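Local coordinates for IroE protein (Escherichia coli, PDB 2GZS), which hydrolyses the trilactone of the siderophore enterobactin and of its glucosylated salmochelin forms, preferring the iron-free compounds and usually cutting once to leave linear trimers, at residues Arg127-Pro130 with Lys131-Gly135. Numbering follows the deposited sequence.
Sequences RIAP and KVEQG
The carbonyl O of Arg127 receives a long, weak hydrogen bond from Lys131 N (3.5 Å), and the CB of Lys131 rests against the same oxygen. One residue on, Ile128 O is held more firmly: Val132 N reaches it at 2.9 Å with an N-H...O angle of 166°, while Lys131 N adds a weak, strongly bent second bond. Both methyls of Val132 approach this oxygen from one side, each 3.5 Å from it; with CG1 anti to the carbonyl carbon (chi1 -56°) and CG2 between N and C, both branches stand on the side of the backbone N, where this oxygen lies. The CG2 of Ile128 meets Val132 CG1 at 4.3 Å, one turn along the helix, and both side chains also lean on Val29 of strand 26-34.

Ala129 O accepts the next regular bond, from Glu133 N at 3.0 Å, and the CB and CG of Glu133 pack close to that oxygen. Beyond CG the Glu133 chain runs extended, and its carboxylate is divided between two partners, a salt bridge from OE1 to Arg143 and a hydrogen bond from OE2 to Tyr47; Tyr47 also touches Ala129.

Pro130 has no N-H to offer the preceding turn, and the helix kinks there. Its carbonyl O faces the Gln134 side chain. Lys131 also reaches Gln134: bends at chi2 and chi3 bring NZ to OE1 at 2.8 Å, in a hydrogen bond that approaches 31° out of the carbonyl plane. The arrangement is the last turns of helix 117-132, kinked by a proline, with the apolar Ile128, Ala129 and Val132 packed on the central sheet of an alpha/beta-hydrolase fold.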
ATOM      1  N   ARG A 127      13.911  -8.150  -0.668  1.00 11.99           N
ATOM      2  CA  ARG A 127      14.982  -7.428   0.033  1.00 11.91           C
ATOM      3  C   ARG A 127      14.436  -6.673   1.245  1.00 12.78           C
ATOM      4  O   ARG A 127      14.883  -6.865   2.397  1.00 13.04           O
ATOM      5  CB  ARG A 127      15.779  -6.479  -0.884  1.00 11.11           C
ATOM      6  CG  ARG A 127      16.306  -7.210  -2.128  1.00 15.74           C
ATOM      7  CD  ARG A 127      17.224  -6.336  -3.033  1.00 16.40           C
ATOM      8  NE  ARG A 127      17.094  -7.025  -4.335  1.00 14.75           N
ATOM      9  CZ  ARG A 127      16.727  -6.510  -5.519  1.00 14.00           C
ATOM     10  NH1 ARG A 127      16.504  -5.192  -5.578  1.00 14.83           N
ATOM     11  NH2 ARG A 127      16.639  -7.374  -6.518  1.00 16.30           N
ATOM     12  N   ILE A 128      13.454  -5.784   1.013  1.00 11.32           N
ATOM     13  CA  ILE A 128      12.989  -4.970   2.142  1.00 10.99           C
ATOM     14  C   ILE A 128      12.167  -5.788   3.114  1.00 11.89           C
ATOM     15  O   ILE A 128      12.453  -5.758   4.349  1.00 13.33           O
ATOM     16  CB  ILE A 128      12.133  -3.807   1.588  1.00  9.75           C
ATOM     17  CG1 ILE A 128      12.950  -2.939   0.651  1.00 13.17           C
ATOM     18  CG2 ILE A 128      11.508  -3.042   2.774  1.00 12.15           C
ATOM     19  CD1 ILE A 128      12.157  -1.705   0.185  1.00 14.54           C
ATOM     20  N   ALA A 129      11.145  -6.483   2.713  1.00 11.44           N
ATOM     21  CA  ALA A 129      10.244  -7.177   3.661  1.00 13.08           C
ATOM     22  C   ALA A 129      11.041  -8.203   4.479  1.00 17.32           C
ATOM     23  O   ALA A 129      10.875  -8.218   5.713  1.00 14.39           O
ATOM     24  CB  ALA A 129       9.047  -7.762   2.907  1.00 14.46           C
ATOM     25  N   PRO A 130      11.864  -9.068   3.896  1.00 14.20           N
ATOM     26  CA  PRO A 130      12.571 -10.074   4.708  1.00 14.92           C
ATOM     27  C   PRO A 130      13.473  -9.434   5.744  1.00 18.85           C
ATOM     28  O   PRO A 130      13.706 -10.058   6.800  1.00 23.15           O
ATOM     29  CB  PRO A 130      13.410 -10.871   3.705  1.00 19.54           C
ATOM     30  CG  PRO A 130      12.642 -10.721   2.415  1.00 20.12           C
ATOM     31  CD  PRO A 130      12.142  -9.292   2.465  1.00 18.34           C
ATOM     32  N   LYS A 131      14.006  -8.278   5.438  1.00 12.36           N
ATOM     33  CA  LYS A 131      14.881  -7.623   6.392  1.00 13.41           C
ATOM     34  C   LYS A 131      14.036  -7.025   7.504  1.00 19.46           C
ATOM     35  O   LYS A 131      14.361  -7.240   8.687  1.00 16.21           O
ATOM     36  CB  LYS A 131      15.715  -6.569   5.646  1.00 15.79           C
ATOM     37  CG  LYS A 131      16.566  -5.669   6.532  1.00 16.81           C
ATOM     38  CD  LYS A 131      17.291  -6.532   7.541  1.00 20.75           C
ATOM     39  CE  LYS A 131      18.492  -7.282   7.011  1.00 41.50           C
ATOM     40  NZ  LYS A 131      19.102  -8.211   8.014  1.00 44.42           N
ATOM     41  N   VAL A 132      12.983  -6.250   7.192  1.00 12.65           N
ATOM     42  CA  VAL A 132      12.328  -5.545   8.298  1.00 14.07           C
ATOM     43  C   VAL A 132      11.493  -6.530   9.142  1.00 15.21           C
ATOM     44  O   VAL A 132      11.244  -6.163  10.321  1.00 14.73           O
ATOM     45  CB  VAL A 132      11.485  -4.355   7.791  1.00 17.15           C
ATOM     46  CG1 VAL A 132      12.323  -3.386   6.952  1.00 17.90           C
ATOM     47  CG2 VAL A 132      10.309  -4.882   7.001  1.00 14.29           C
ATOM     48  N   GLU A 133      11.104  -7.703   8.668  1.00 11.75           N
ATOM     49  CA  GLU A 133      10.373  -8.664   9.477  1.00 10.77           C
ATOM     50  C   GLU A 133      11.280  -9.528  10.368  1.00 18.70           C
ATOM     51  O   GLU A 133      10.740 -10.236  11.243  1.00 15.75           O
ATOM     52  CB  GLU A 133       9.565  -9.583   8.521  1.00 11.47           C
ATOM     53  CG  GLU A 133       8.379  -8.770   7.962  1.00  9.78           C
ATOM     54  CD  GLU A 133       7.413  -9.631   7.180  1.00 18.37           C
ATOM     55  OE1 GLU A 133       7.308 -10.892   7.276  1.00 18.08           O
ATOM     56  OE2 GLU A 133       6.640  -9.060   6.328  1.00 18.63           O
ATOM     57  N   GLN A 134      12.606  -9.484  10.144  1.00 16.31           N
ATOM     58  CA  GLN A 134      13.489 -10.283  10.998  1.00 17.88           C
ATOM     59  C   GLN A 134      13.347  -9.834  12.429  1.00 16.19           C
ATOM     60  O   GLN A 134      13.292  -8.696  12.845  1.00 17.41           O
ATOM     61  CB  GLN A 134      14.938 -10.121  10.498  1.00 23.35           C
ATOM     62  CG  GLN A 134      15.188 -10.820   9.178  1.00 29.47           C
ATOM     63  CD  GLN A 134      16.588 -10.491   8.677  1.00 46.56           C
ATOM     64  OE1 GLN A 134      17.405  -9.989   9.440  1.00 34.66           O
ATOM     65  NE2 GLN A 134      16.830 -10.782   7.408  1.00 78.09           N
ATOM     66  N   GLY A 135      13.281 -10.845  13.299  1.00 17.02           N
ATOM     67  CA  GLY A 135      13.205 -10.450  14.706  1.00 18.22           C
ATOM     68  C   GLY A 135      11.810 -10.065  15.165  1.00 21.79           C
ATOM     69  O   GLY A 135      11.639  -9.667  16.348  1.00 24.37           O
TER